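Local coordinates for protein L-serine ammonia-lyase (Rhizomucor miehei CAU432, PDB 5C3U) that binds pyridoxal-5'-phosphate and belongs to the family of pyridoxal-phosphate dependent enzymes, at residues K102-E106 against R107-S111; T165-D169 against N170-A174; G183-N186 against G187-G191; K238-S241 against S242-E246. One frame throughout, in Å; residues are numbered along the deposited sequence.

Interaction 1 (K102-E106 against R107-S111)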
ATOM      1  N   LYS A 102       9.786   8.888 -16.984  1.00 34.10           N
ATOM      2  CA  LYS A 102      10.289  10.166 -17.492  1.00 38.37           C
ATOM      3  C   LYS A 102       9.661  11.395 -16.840  1.00 39.51           C
ATOM      4  O   LYS A 102      10.359  12.378 -16.610  1.00 43.07           O
ATOM      5  CB  LYS A 102      10.127  10.236 -19.018  1.00 39.22           C
ATOM      6  N   ALA A 103       8.365  11.335 -16.528  1.00 41.74           N
ATOM      7  CA  ALA A 103       7.633  12.509 -16.026  1.00 42.25           C
ATOM      8  C   ALA A 103       7.338  12.536 -14.508  1.00 43.01           C
ATOM      9  O   ALA A 103       6.378  13.175 -14.066  1.00 47.07           O
ATOM     10  CB  ALA A 103       6.344  12.677 -16.821  1.00 43.40           C
ATOM     11  N   THR A 104       8.173  11.868 -13.717  1.00 39.41           N
ATOM     12  CA  THR A 104       7.957  11.695 -12.273  1.00 38.12           C
ATOM     13  C   THR A 104       7.959  13.001 -11.444  1.00 39.66           C
ATOM     14  O   THR A 104       8.773  13.898 -11.674  1.00 40.06           O
ATOM     15  CB  THR A 104       8.989  10.673 -11.712  1.00 35.19           C
ATOM     16  OG1 THR A 104       8.688   9.374 -12.246  1.00 32.78           O
ATOM     17  CG2 THR A 104       8.970  10.581 -10.180  1.00 34.90           C
ATOM     18  N   ASN A 105       7.026  13.061 -10.490  1.00 41.79           N
ATOM     19  CA  ASN A 105       6.923  14.101  -9.465  1.00 45.40           C
ATOM     20  C   ASN A 105       8.310  14.514  -8.976  1.00 45.46           C
ATOM     21  O   ASN A 105       9.136  13.670  -8.614  1.00 43.55           O
ATOM     22  CB  ASN A 105       6.055  13.565  -8.312  1.00 47.20           C
ATOM     23  CG  ASN A 105       5.891  14.554  -7.176  1.00 50.16           C
ATOM     24  OD1 ASN A 105       6.626  14.500  -6.191  1.00 50.88           O
ATOM     25  ND2 ASN A 105       4.919  15.458  -7.300  1.00 51.00           N
ATOM     26  N   GLU A 106       8.574  15.815  -8.981  1.00 46.22           N
ATOM     27  CA  GLU A 106       9.937  16.290  -8.777  1.00 44.88           C
ATOM     28  C   GLU A 106      10.465  16.084  -7.361  1.00 40.77           C
ATOM     29  O   GLU A 106      11.666  15.881  -7.171  1.00 38.53           O
ATOM     30  CB  GLU A 106      10.081  17.741  -9.194  1.00 51.17           C
ATOM     31  CG  GLU A 106      11.451  18.033  -9.760  1.00 54.21           C
ATOM     32  CD  GLU A 106      11.390  19.011 -10.907  1.00 61.48           C
ATOM     33  OE1 GLU A 106      11.941  20.128 -10.757  1.00 64.08           O
ATOM     34  OE2 GLU A 106      10.781  18.661 -11.948  1.00 62.14           O
ATOM     35  N   ARG A 107       9.574  16.118  -6.380  1.00 37.88           N
ATOM     36  CA  ARG A 107       9.982  15.851  -4.996  1.00 39.31           C
ATOM     37  C   ARG A 107      10.350  14.394  -4.752  1.00 35.92           C
ATOM     38  O   ARG A 107      11.195  14.092  -3.912  1.00 34.15           O
ATOM     39  CB  ARG A 107       8.939  16.343  -4.001  1.00 38.94           C
ATOM     40  CG  ARG A 107       9.179  17.799  -3.659  1.00 42.55           C
ATOM     41  CD  ARG A 107       8.043  18.431  -2.877  1.00 42.88           C
ATOM     42  NE  ARG A 107       8.316  19.862  -2.703  1.00 42.81           N
ATOM     43  CZ  ARG A 107       7.954  20.812  -3.568  1.00 43.28           C
ATOM     44  NH1 ARG A 107       7.277  20.503  -4.671  1.00 40.22           N
ATOM     45  NH2 ARG A 107       8.262  22.081  -3.326  1.00 39.89           N
ATOM     46  N   ILE A 108       9.713  13.494  -5.495  1.00 34.32           N
ATOM     47  CA  ILE A 108      10.107  12.100  -5.477  1.00 33.59           C
ATOM     48  C   ILE A 108      11.561  11.993  -5.948  1.00 31.78           C
ATOM     49  O   ILE A 108      12.385  11.353  -5.280  1.00 33.87           O
ATOM     50  CB  ILE A 108       9.139  11.239  -6.323  1.00 31.91           C
ATOM     51  CG1 ILE A 108       7.743  11.266  -5.685  1.00 32.38           C
ATOM     52  CG2 ILE A 108       9.663   9.812  -6.477  1.00 32.21           C
ATOM     53  CD1 ILE A 108       6.745  10.289  -6.283  1.00 32.52           C
ATOM     54  N   CYS A 109      11.868  12.660  -7.066  1.00 31.40           N
ATOM     55  CA  CYS A 109      13.204  12.678  -7.657  1.00 31.58           C
ATOM     56  C   CYS A 109      14.225  13.286  -6.710  1.00 33.13           C
ATOM     57  O   CYS A 109      15.318  12.736  -6.528  1.00 28.43           O
ATOM     58  CB  CYS A 109      13.203  13.412  -8.997  1.00 33.35           C
ATOM     59  SG  CYS A 109      12.256  12.545 -10.283  1.00 38.64           S
ATOM     60  N   GLN A 110      13.850  14.393  -6.073  1.00 31.65           N
ATOM     61  CA  GLN A 110      14.768  15.077  -5.159  1.00 35.12           C
ATOM     62  C   GLN A 110      15.075  14.216  -3.934  1.00 32.45           C
ATOM     63  O   GLN A 110      16.212  14.187  -3.466  1.00 34.86           O
ATOM     64  CB  GLN A 110      14.206  16.424  -4.707  1.00 38.78           C
ATOM     65  CG  GLN A 110      15.150  17.195  -3.789  1.00 43.66           C
ATOM     66  CD  GLN A 110      16.489  17.504  -4.447  1.00 49.35           C
ATOM     67  OE1 GLN A 110      16.586  18.383  -5.307  1.00 55.12           O
ATOM     68  NE2 GLN A 110      17.528  16.784  -4.042  1.00 51.49           N
ATOM     69  N   SER A 111      14.054  13.531  -3.416  1.00 31.62           N
ATOM     70  CA  SER A 111      14.237  12.678  -2.244  1.00 32.20           C
ATOM     71  C   SER A 111      15.219  11.573  -2.540  1.00 31.09           C
ATOM     72  O   SER A 111      16.067  11.250  -1.698  1.00 30.30           O
ATOM     73  CB  SER A 111      12.920  12.052  -1.789  1.00 32.88           C
ATOM     74  OG  SER A 111      12.088  13.033  -1.226  1.00 35.76           O
TER
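Thr-104 makes the first touch, with its methyl laid against the side chains of Ile-108 and Cys-109 one turn further on. Its chi1 of -68° sets OG1 beside the backbone N and leaves CG2 anti to it. There CG2 lies 3.8 Å from Ile-108 CG2 and also 3.8 Å from Cys-109 SG. OG1 makes a hydrogen bond with the carbonyl of Pro-101. Asn-105 follows as the N-cap of helix 106-114. Its side chain crosses that of Ile-108 at about a right angle, with OD1 3.5 Å from Ile-108 CG1. OD1 also takes a weak capping bond from Ile-108 N at 3.3 Å. The carbonyl of Asn-105 starts the regular helix bonding: Cys-109 N donates to Asn-105 O at 3.3 Å, in the carbonyl plane. Ile-108 N leans on this carbonyl too, but only by a weak, bent bond. Glu-106 is the first residue of the helix. Its carbonyl accepts from Gln-110 N at 2.9 Å, while its carboxylate runs off the exposed side. Ile-108 is buried and touches Pro-79 at the start of helix 79-92. The chemistry is thus mixed: a small apolar patch of methyl, isoleucine and sulfur lies beside a polar cap. The N-H of Ile-108, in the first turn of the helix, is shared, by two weak bonds, between the carbonyl and OD1 of Asn-105.

Interaction 2 (T165-D169 against N170-A174)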
ATOM      1  N   THR A 165      -2.336  -4.837  19.767  1.00 37.68           N
ATOM      2  CA  THR A 165      -2.025  -4.086  20.973  1.00 38.12           C
ATOM      3  C   THR A 165      -2.896  -2.836  21.067  1.00 36.87           C
ATOM      4  O   THR A 165      -3.562  -2.602  22.082  1.00 36.37           O
ATOM      5  CB  THR A 165      -0.532  -3.708  21.020  1.00 40.13           C
ATOM      6  OG1 THR A 165       0.244  -4.906  21.055  1.00 43.49           O
ATOM      7  CG2 THR A 165      -0.220  -2.896  22.257  1.00 41.22           C
ATOM      8  N   GLN A 166      -2.902  -2.047  19.995  1.00 34.08           N
ATOM      9  CA  GLN A 166      -3.624  -0.781  19.983  1.00 32.75           C
ATOM     10  C   GLN A 166      -5.123  -0.943  20.184  1.00 33.04           C
ATOM     11  O   GLN A 166      -5.767  -0.051  20.734  1.00 34.86           O
ATOM     12  CB  GLN A 166      -3.326  -0.011  18.697  1.00 32.61           C
ATOM     13  CG  GLN A 166      -1.879   0.436  18.627  1.00 31.21           C
ATOM     14  CD  GLN A 166      -1.516   1.051  17.289  1.00 32.27           C
ATOM     15  OE1 GLN A 166      -1.869   0.527  16.231  1.00 30.22           O
ATOM     16  NE2 GLN A 166      -0.771   2.143  17.332  1.00 32.21           N
ATOM     17  N   LEU A 167      -5.680  -2.075  19.763  1.00 32.75           N
ATOM     18  CA  LEU A 167      -7.112  -2.318  19.946  1.00 35.56           C
ATOM     19  C   LEU A 167      -7.411  -3.172  21.179  1.00 37.66           C
ATOM     20  O   LEU A 167      -8.523  -3.701  21.318  1.00 36.65           O
ATOM     21  CB  LEU A 167      -7.716  -2.983  18.711  1.00 34.24           C
ATOM     22  CG  LEU A 167      -7.793  -2.132  17.440  1.00 34.01           C
ATOM     23  CD1 LEU A 167      -8.195  -3.026  16.278  1.00 35.61           C
ATOM     24  CD2 LEU A 167      -8.776  -0.981  17.626  1.00 34.56           C
ATOM     25  N   ASN A 168      -6.410  -3.320  22.049  1.00 40.25           N
ATOM     26  CA  ASN A 168      -6.576  -4.028  23.329  1.00 43.39           C
ATOM     27  C   ASN A 168      -7.073  -5.457  23.145  1.00 45.65           C
ATOM     28  O   ASN A 168      -7.923  -5.933  23.895  1.00 45.62           O
ATOM     29  CB  ASN A 168      -7.525  -3.246  24.252  1.00 46.07           C
ATOM     30  CG  ASN A 168      -7.081  -1.808  24.472  1.00 48.97           C
ATOM     31  OD1 ASN A 168      -6.008  -1.557  25.010  1.00 52.14           O
ATOM     32  ND2 ASN A 168      -7.917  -0.856  24.061  1.00 52.08           N
ATOM     33  N   ASP A 169      -6.534  -6.134  22.131  1.00 45.95           N
ATOM     34  CA  ASP A 169      -6.905  -7.513  21.789  1.00 45.74           C
ATOM     35  C   ASP A 169      -8.387  -7.726  21.411  1.00 43.41           C
ATOM     36  O   ASP A 169      -8.849  -8.863  21.337  1.00 43.36           O
ATOM     37  CB  ASP A 169      -6.450  -8.481  22.899  1.00 51.40           C
ATOM     38  CG  ASP A 169      -6.431  -9.940  22.452  1.00 58.37           C
ATOM     39  OD1 ASP A 169      -6.499 -10.209  21.228  1.00 59.73           O
ATOM     40  OD2 ASP A 169      -6.350 -10.826  23.336  1.00 60.81           O
ATOM     41  N   ASN A 170      -9.115  -6.642  21.142  1.00 40.67           N
ATOM     42  CA  ASN A 170     -10.483  -6.741  20.618  1.00 41.46           C
ATOM     43  C   ASN A 170     -10.444  -6.809  19.099  1.00 39.42           C
ATOM     44  O   ASN A 170     -10.121  -5.810  18.462  1.00 39.04           O
ATOM     45  CB  ASN A 170     -11.339  -5.527  21.008  1.00 42.19           C
ATOM     46  CG  ASN A 170     -11.535  -5.391  22.504  1.00 47.55           C
ATOM     47  OD1 ASN A 170     -11.197  -4.361  23.092  1.00 51.27           O
ATOM     48  ND2 ASN A 170     -12.093  -6.420  23.127  1.00 48.77           N
ATOM     49  N   PRO A 171     -10.789  -7.970  18.515  1.00 39.00           N
ATOM     50  CA  PRO A 171     -10.843  -8.090  17.054  1.00 37.56           C
ATOM     51  C   PRO A 171     -11.840  -7.111  16.434  1.00 36.55           C
ATOM     52  O   PRO A 171     -12.990  -7.021  16.899  1.00 34.63           O
ATOM     53  CB  PRO A 171     -11.308  -9.542  16.832  1.00 36.83           C
ATOM     54  CG  PRO A 171     -11.936  -9.953  18.131  1.00 40.29           C
ATOM     55  CD  PRO A 171     -11.138  -9.239  19.179  1.00 40.31           C
ATOM     56  N   PRO A 172     -11.421  -6.380  15.381  1.00 33.94           N
ATOM     57  CA  PRO A 172     -12.381  -5.454  14.801  1.00 32.20           C
ATOM     58  C   PRO A 172     -13.349  -6.188  13.897  1.00 31.00           C
ATOM     59  O   PRO A 172     -13.110  -7.344  13.544  1.00 32.94           O
ATOM     60  CB  PRO A 172     -11.506  -4.495  13.993  1.00 32.11           C
ATOM     61  CG  PRO A 172     -10.310  -5.291  13.619  1.00 30.98           C
ATOM     62  CD  PRO A 172     -10.104  -6.316  14.716  1.00 33.17           C
ATOM     63  N   ALA A 173     -14.437  -5.511  13.542  1.00 30.33           N
ATOM     64  CA  ALA A 173     -15.436  -6.032  12.626  1.00 29.97           C
ATOM     65  C   ALA A 173     -14.879  -6.171  11.213  1.00 31.15           C
ATOM     66  O   ALA A 173     -15.353  -6.989  10.437  1.00 32.27           O
ATOM     67  CB  ALA A 173     -16.641  -5.112  12.608  1.00 33.15           C
ATOM     68  N   ALA A 174     -13.904  -5.342  10.864  1.00 29.14           N
ATOM     69  CA  ALA A 174     -13.272  -5.433   9.544  1.00 27.59           C
ATOM     70  C   ALA A 174     -11.997  -4.614   9.513  1.00 26.76           C
ATOM     71  O   ALA A 174     -11.825  -3.663  10.293  1.00 26.68           O
ATOM     72  CB  ALA A 174     -14.211  -4.934   8.457  1.00 28.70           C
TER
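Leu-167 and Pro-172 meet because the leucine CG sits beside its own backbone N (chi1 -68°) and the chain between them folds back. Asn-168 and Asp-169 both have positive phi, 57° and 61°, and form the corners of a type I' beta turn from Leu-167 to Asn-170. The turn is closed by Asn-170 N, which donates to Leu-167 O at 3.0 Å. This bond is fairly straight at the hydrogen, but the donor stands well above the carbonyl plane. Asn-168 is also the C-prime residue of a Schellman motif that ends helix 150-166. Its N bonds Thr-165 O at 2.9 Å, and Asp-169 N reaches back to the carbonyl of Lys-164. The reversed chain then runs through two prolines. CD of Pro-171 packs 3.2 Å from Asp-169 O. Pro-172 CG is 4.1 Å from Leu-167 CD1, and the two side chains cross at about a right angle. Leu-167 CB also lies 3.7 Å from Asn-170 O. Asn-168, Asp-169 and Asn-170 are exposed, whereas Leu-167 and Pro-172 are buried. Both touch Val-308 of strand 306-311, and the leucine also touches Leu-24 of strand 24-26. The turn thus joins the end of helix 150-166 to strand 174-178, which runs parallel to strand 306-311 in the larger sheet.

Interaction 3 (G183-N186 against G187-G191). With PLP (pyridoxal-5'-phosphate), chain B.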
ATOM      1  N   GLY A 183       0.830  -7.638  -1.794  1.00 23.10           N
ATOM      2  CA  GLY A 183       1.828  -7.789  -0.724  1.00 21.91           C
ATOM      3  C   GLY A 183       1.299  -7.427   0.650  1.00 21.79           C
ATOM      4  O   GLY A 183       1.485  -8.160   1.620  1.00 21.04           O
ATOM      5  N   LEU A 184       0.660  -6.265   0.739  1.00 21.66           N
ATOM      6  CA  LEU A 184       0.114  -5.780   2.014  1.00 21.42           C
ATOM      7  C   LEU A 184      -1.011  -6.696   2.461  1.00 20.52           C
ATOM      8  O   LEU A 184      -1.032  -7.162   3.606  1.00 21.38           O
ATOM      9  CB  LEU A 184      -0.370  -4.340   1.879  1.00 21.91           C
ATOM     10  CG  LEU A 184      -1.018  -3.714   3.106  1.00 22.27           C
ATOM     11  CD1 LEU A 184      -0.089  -3.716   4.319  1.00 24.56           C
ATOM     12  CD2 LEU A 184      -1.468  -2.294   2.743  1.00 25.07           C
ATOM     13  N   LEU A 185      -1.910  -6.976   1.530  1.00 20.71           N
ATOM     14  CA  LEU A 185      -2.968  -7.941   1.749  1.00 21.07           C
ATOM     15  C   LEU A 185      -2.453  -9.243   2.378  1.00 21.88           C
ATOM     16  O   LEU A 185      -2.980  -9.691   3.399  1.00 21.37           O
ATOM     17  CB  LEU A 185      -3.718  -8.229   0.457  1.00 21.73           C
ATOM     18  CG  LEU A 185      -4.815  -9.280   0.652  1.00 23.70           C
ATOM     19  CD1 LEU A 185      -5.865  -8.773   1.646  1.00 25.33           C
ATOM     20  CD2 LEU A 185      -5.448  -9.705  -0.661  1.00 25.48           C
ATOM     21  N   ASN A 186      -1.450  -9.850   1.750  1.00 21.01           N
ATOM     22  CA  ASN A 186      -0.852 -11.098   2.262  1.00 21.48           C
ATOM     23  C   ASN A 186      -0.321 -10.950   3.685  1.00 23.16           C
ATOM     24  O   ASN A 186      -0.543 -11.819   4.528  1.00 23.60           O
ATOM     25  CB  ASN A 186       0.271 -11.606   1.327  1.00 22.47           C
ATOM     26  CG  ASN A 186      -0.222 -11.949  -0.078  1.00 23.96           C
ATOM     27  OD1 ASN A 186      -1.427 -12.040  -0.334  1.00 24.35           O
ATOM     28  ND2 ASN A 186       0.721 -12.125  -1.006  1.00 23.98           N
ATOM     29  N   GLY A 187       0.408  -9.863   3.952  1.00 21.22           N
ATOM     30  CA  GLY A 187       0.888  -9.624   5.308  1.00 21.83           C
ATOM     31  C   GLY A 187      -0.254  -9.462   6.314  1.00 22.58           C
ATOM     32  O   GLY A 187      -0.187  -9.969   7.435  1.00 24.40           O
ATOM     33  N   VAL A 188      -1.310  -8.758   5.916  1.00 22.67           N
ATOM     34  CA  VAL A 188      -2.459  -8.580   6.804  1.00 22.52           C
ATOM     35  C   VAL A 188      -3.098  -9.936   7.157  1.00 24.87           C
ATOM     36  O   VAL A 188      -3.257 -10.278   8.346  1.00 25.20           O
ATOM     37  CB  VAL A 188      -3.472  -7.574   6.215  1.00 23.30           C
ATOM     38  CG1 VAL A 188      -4.740  -7.516   7.053  1.00 25.22           C
ATOM     39  CG2 VAL A 188      -2.833  -6.184   6.176  1.00 23.19           C
ATOM     40  N   ILE A 189      -3.395 -10.727   6.141  1.00 24.80           N
ATOM     41  CA  ILE A 189      -4.012 -12.026   6.386  1.00 26.82           C
ATOM     42  C   ILE A 189      -3.089 -12.924   7.231  1.00 28.24           C
ATOM     43  O   ILE A 189      -3.530 -13.547   8.210  1.00 29.71           O
ATOM     44  CB  ILE A 189      -4.381 -12.720   5.075  1.00 27.49           C
ATOM     45  CG1 ILE A 189      -5.491 -11.944   4.355  1.00 28.06           C
ATOM     46  CG2 ILE A 189      -4.828 -14.154   5.340  1.00 27.72           C
ATOM     47  CD1 ILE A 189      -5.629 -12.354   2.906  1.00 28.04           C
ATOM     48  N   MET A 190      -1.809 -12.963   6.878  1.00 29.72           N
ATOM     49  CA  MET A 190      -0.842 -13.759   7.644  1.00 30.86           C
ATOM     50  C   MET A 190      -0.703 -13.288   9.089  1.00 30.68           C
ATOM     51  O   MET A 190      -0.667 -14.110  10.008  1.00 29.72           O
ATOM     52  CB  MET A 190       0.514 -13.811   6.941  1.00 33.43           C
ATOM     53  CG  MET A 190       0.487 -14.674   5.694  1.00 37.21           C
ATOM     54  SD  MET A 190       1.931 -14.485   4.623  1.00 44.35           S
ATOM     55  CE  MET A 190       2.184 -16.214   4.223  1.00 43.81           C
ATOM     56  N   GLY A 191      -0.624 -11.968   9.287  1.00 29.10           N
ATOM     57  CA  GLY A 191      -0.660 -11.377  10.626  1.00 30.27           C
ATOM     58  C   GLY A 191      -1.900 -11.743  11.427  1.00 29.79           C
ATOM     59  O   GLY A 191      -1.807 -12.020  12.631  1.00 28.77           O
TER
HETATM   60  N1  PLP B 401      -1.189   1.926  -0.961  1.00 26.72           N
HETATM   61  C2  PLP B 401       0.021   2.494  -1.111  1.00 26.55           C
HETATM   62  C2A PLP B 401       0.231   3.980  -0.946  1.00 26.39           C
HETATM   63  C3  PLP B 401       1.164   1.648  -1.459  1.00 26.84           C
HETATM   64  O3  PLP B 401       2.410   2.197  -1.613  1.00 28.00           O
HETATM   65  C4  PLP B 401       0.911   0.197  -1.593  1.00 27.32           C
HETATM   66  C4A PLP B 401       2.029  -0.706  -1.907  1.00 27.96           C
HETATM   67  C5  PLP B 401      -0.468  -0.323  -1.407  1.00 28.88           C
HETATM   68  C6  PLP B 401      -1.462   0.607  -1.085  1.00 27.81           C
HETATM   69  C5A PLP B 401      -0.810  -1.808  -1.541  1.00 29.08           C
HETATM   70  O4P PLP B 401       0.185  -2.431  -2.344  1.00 29.63           O
HETATM   71  P   PLP B 401       0.389  -4.012  -2.636  1.00 24.57           P
HETATM   72  O1P PLP B 401       1.228  -4.581  -1.546  1.00 26.22           O
HETATM   73  O2P PLP B 401      -0.993  -4.673  -2.793  1.00 25.29           O
HETATM   74  O3P PLP B 401       1.088  -3.900  -3.945  1.00 26.21           O
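Leu-184 with Val-188 and Leu-185 with Ile-189 pair one turn apart along a buried helix, 183-194, whose first turn meets the phosphate of pyridoxal-5'-phosphate. Four backbone bonds carry the helix across the two segments. Val-188 N to Leu-184 O is the shortest of them at 2.8 Å. Leu-184 CD1 lies 4.1 Å from Val-188 CG2. Leu-185 starts away from the second segment, but with CG opposite the backbone N (chi1 178°) its CD1 comes to 3.8 Å from Ile-189 CD1. Met-190 SD lies 3.6 Å from the backbone Asn-186 O. The Asn-186 amide turns to helix 242-250 and the loop before it, where OD1 bonds Ser-244 OG and ND2 bonds Ser-241 OG. At the helix start, Leu-184 N donates to O1P of pyridoxal-5'-phosphate at 2.9 Å. Gly-183 N lies 3.1 Å from the same O1P, which a CB on this residue would crowd. The helix dipole probably favours the anion here. Gly-180, Gly-181 and Gly-182 give further backbone N-H groups to pyridoxal-5'-phosphate. This glycine-rich loop joins strand 174-178 to the helix in a beta-alpha-beta unit and holds the phosphate, as in fold type II pyridoxal-phosphate enzymes.

Interaction 4 (K238-S241 against S242-E246)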
ATOM      1  N   LYS A 238      -0.145  -5.778 -13.094  1.00 28.18           N
ATOM      2  CA  LYS A 238      -0.531  -6.622 -14.240  1.00 27.58           C
ATOM      3  C   LYS A 238      -1.224  -7.888 -13.751  1.00 28.65           C
ATOM      4  O   LYS A 238      -2.090  -8.454 -14.454  1.00 28.79           O
ATOM      5  CB  LYS A 238       0.699  -6.957 -15.110  1.00 27.87           C
ATOM      6  N   ALA A 239      -0.842  -8.333 -12.551  1.00 27.98           N
ATOM      7  CA  ALA A 239      -1.401  -9.527 -11.925  1.00 26.68           C
ATOM      8  C   ALA A 239      -1.261  -9.435 -10.419  1.00 27.18           C
ATOM      9  O   ALA A 239      -0.394  -8.719  -9.903  1.00 28.99           O
ATOM     10  CB  ALA A 239      -0.687 -10.773 -12.447  1.00 27.69           C
ATOM     11  N   VAL A 240      -2.103 -10.143  -9.694  1.00 25.22           N
ATOM     12  CA  VAL A 240      -1.952 -10.185  -8.245  1.00 25.85           C
ATOM     13  C   VAL A 240      -1.041 -11.374  -7.901  1.00 27.90           C
ATOM     14  O   VAL A 240      -0.901 -12.304  -8.713  1.00 27.65           O
ATOM     15  CB  VAL A 240      -3.330 -10.221  -7.548  1.00 27.91           C
ATOM     16  CG1 VAL A 240      -3.924 -11.626  -7.533  1.00 26.61           C
ATOM     17  CG2 VAL A 240      -3.271  -9.633  -6.148  1.00 31.35           C
ATOM     18  N   SER A 241      -0.402 -11.343  -6.727  1.00 26.98           N
ATOM     19  CA  SER A 241       0.469 -12.464  -6.349  1.00 28.04           C
ATOM     20  C   SER A 241      -0.341 -13.743  -6.207  1.00 27.94           C
ATOM     21  O   SER A 241      -1.468 -13.716  -5.708  1.00 25.60           O
ATOM     22  CB  SER A 241       1.184 -12.183  -5.042  1.00 29.11           C
ATOM     23  OG  SER A 241       0.281 -12.233  -3.971  1.00 31.51           O
ATOM     24  N   SER A 242       0.243 -14.864  -6.627  1.00 27.62           N
ATOM     25  CA  SER A 242      -0.421 -16.177  -6.466  1.00 28.07           C
ATOM     26  C   SER A 242      -0.759 -16.489  -4.996  1.00 27.27           C
ATOM     27  O   SER A 242      -1.735 -17.192  -4.701  1.00 25.73           O
ATOM     28  CB  SER A 242       0.460 -17.280  -7.051  1.00 30.53           C
ATOM     29  OG  SER A 242       1.624 -17.387  -6.268  1.00 35.63           O
ATOM     30  N   LYS A 243       0.056 -15.969  -4.075  1.00 26.70           N
ATOM     31  CA  LYS A 243      -0.207 -16.133  -2.646  1.00 27.61           C
ATOM     32  C   LYS A 243      -1.517 -15.466  -2.234  1.00 25.90           C
ATOM     33  O   LYS A 243      -2.199 -15.973  -1.356  1.00 27.27           O
ATOM     34  CB  LYS A 243       0.968 -15.586  -1.817  1.00 29.47           C
ATOM     35  CG  LYS A 243       0.803 -15.636  -0.293  1.00 32.01           C
ATOM     36  CD  LYS A 243       0.594 -17.043   0.261  1.00 36.78           C
ATOM     37  CE  LYS A 243       1.820 -17.921   0.127  1.00 41.35           C
ATOM     38  NZ  LYS A 243       1.815 -18.985   1.175  1.00 45.84           N
ATOM     39  N   SER A 244      -1.865 -14.341  -2.871  1.00 26.12           N
ATOM     40  CA  SER A 244      -3.075 -13.587  -2.508  1.00 26.68           C
ATOM     41  C   SER A 244      -4.331 -14.417  -2.757  1.00 27.76           C
ATOM     42  O   SER A 244      -5.228 -14.475  -1.911  1.00 27.87           O
ATOM     43  CB  SER A 244      -3.168 -12.276  -3.301  1.00 25.94           C
ATOM     44  OG  SER A 244      -2.093 -11.424  -2.942  1.00 27.25           O
ATOM     45  N   LEU A 245      -4.369 -15.034  -3.927  1.00 28.04           N
ATOM     46  CA  LEU A 245      -5.480 -15.904  -4.337  1.00 30.16           C
ATOM     47  C   LEU A 245      -5.595 -17.119  -3.420  1.00 33.15           C
ATOM     48  O   LEU A 245      -6.698 -17.506  -3.009  1.00 34.06           O
ATOM     49  CB  LEU A 245      -5.278 -16.320  -5.798  1.00 32.13           C
ATOM     50  CG  LEU A 245      -6.453 -16.971  -6.557  1.00 33.28           C
ATOM     51  CD1 LEU A 245      -7.645 -16.029  -6.645  1.00 34.69           C
ATOM     52  CD2 LEU A 245      -6.026 -17.397  -7.954  1.00 34.06           C
ATOM     53  N   GLU A 246      -4.450 -17.715  -3.098  1.00 33.68           N
ATOM     54  CA  GLU A 246      -4.370 -18.847  -2.180  1.00 36.98           C
ATOM     55  C   GLU A 246      -4.911 -18.503  -0.785  1.00 36.92           C
ATOM     56  O   GLU A 246      -5.743 -19.232  -0.238  1.00 35.22           O
ATOM     57  CB  GLU A 246      -2.915 -19.349  -2.122  1.00 41.69           C
ATOM     58  CG  GLU A 246      -2.562 -20.280  -0.973  1.00 48.90           C
ATOM     59  CD  GLU A 246      -1.187 -20.917  -1.132  1.00 54.74           C
ATOM     60  OE1 GLU A 246      -0.257 -20.253  -1.652  1.00 56.47           O
ATOM     61  OE2 GLU A 246      -1.035 -22.092  -0.731  1.00 60.30           O
TER
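Ser-241 and Ser-244 meet where an extended chain passes into helix 242-250, with Ser-241 as the N-cap. The backbone of Val-240 and Ser-241 is extended, with psi 158° and 142°. From Ser-242 onward it is helical. The first turn is tied by Ser-244 N, which donates to Ser-241 O at 2.9 Å. This bond is bent, and the donor stands far above the carbonyl plane. Further on, Glu-246 N bonds Ser-242 O at 3.2 Å. The side chains add a second link. Ser-241 OG lies between its backbone N and carbonyl carbon (chi1 71°), the position from which it donates to Ser-244 OG at 2.7 Å. Both serines are buried, and each hydroxyl has a second partner in the amide of Asn-186. The three polar side chains therefore satisfy one another and link the start of helix 242-250 to helix 183-194. Val-240 packs beside the pair and touches Phe-213 and Ser-216 of helix 212-219. Its side chain is about 6 Å from the bound pyridoxal-5'-phosphate. The chain of Lys-243 bends at chi2 and chi3, and its side chain packs on Asn-186 and Met-190. Its NZ makes a long salt bridge to Glu-246 OE1 at 3.7 Å. Val-240 CG2 rests 3.9 Å from Ser-244 CB.

In the fold
Interactions 3 and 4 lie close together and touch: Asn-186 of helix 183-194 bonds the paired serines at the start of helix 242-250. Interaction 3 is buried and mostly apolar, apart from its pyridoxal-5'-phosphate end. Interaction 4 is partly buried and linked by hydroxyls. Interactions 1 and 2 are more peripheral, with centres about 38 Å apart on opposite sides of the chain's centre. Interaction 1 opens a helix beside the four-stranded parallel sheet, whereas interaction 2 closes one and leads into the six-stranded mixed sheet. Interactions 2 and 3 flank strand 174-178 at its two ends. Interactions 1 and 4 both have a polar N-cap residue: in 1 its side chain accepts a weak backbone bond, in 4 it bonds another serine.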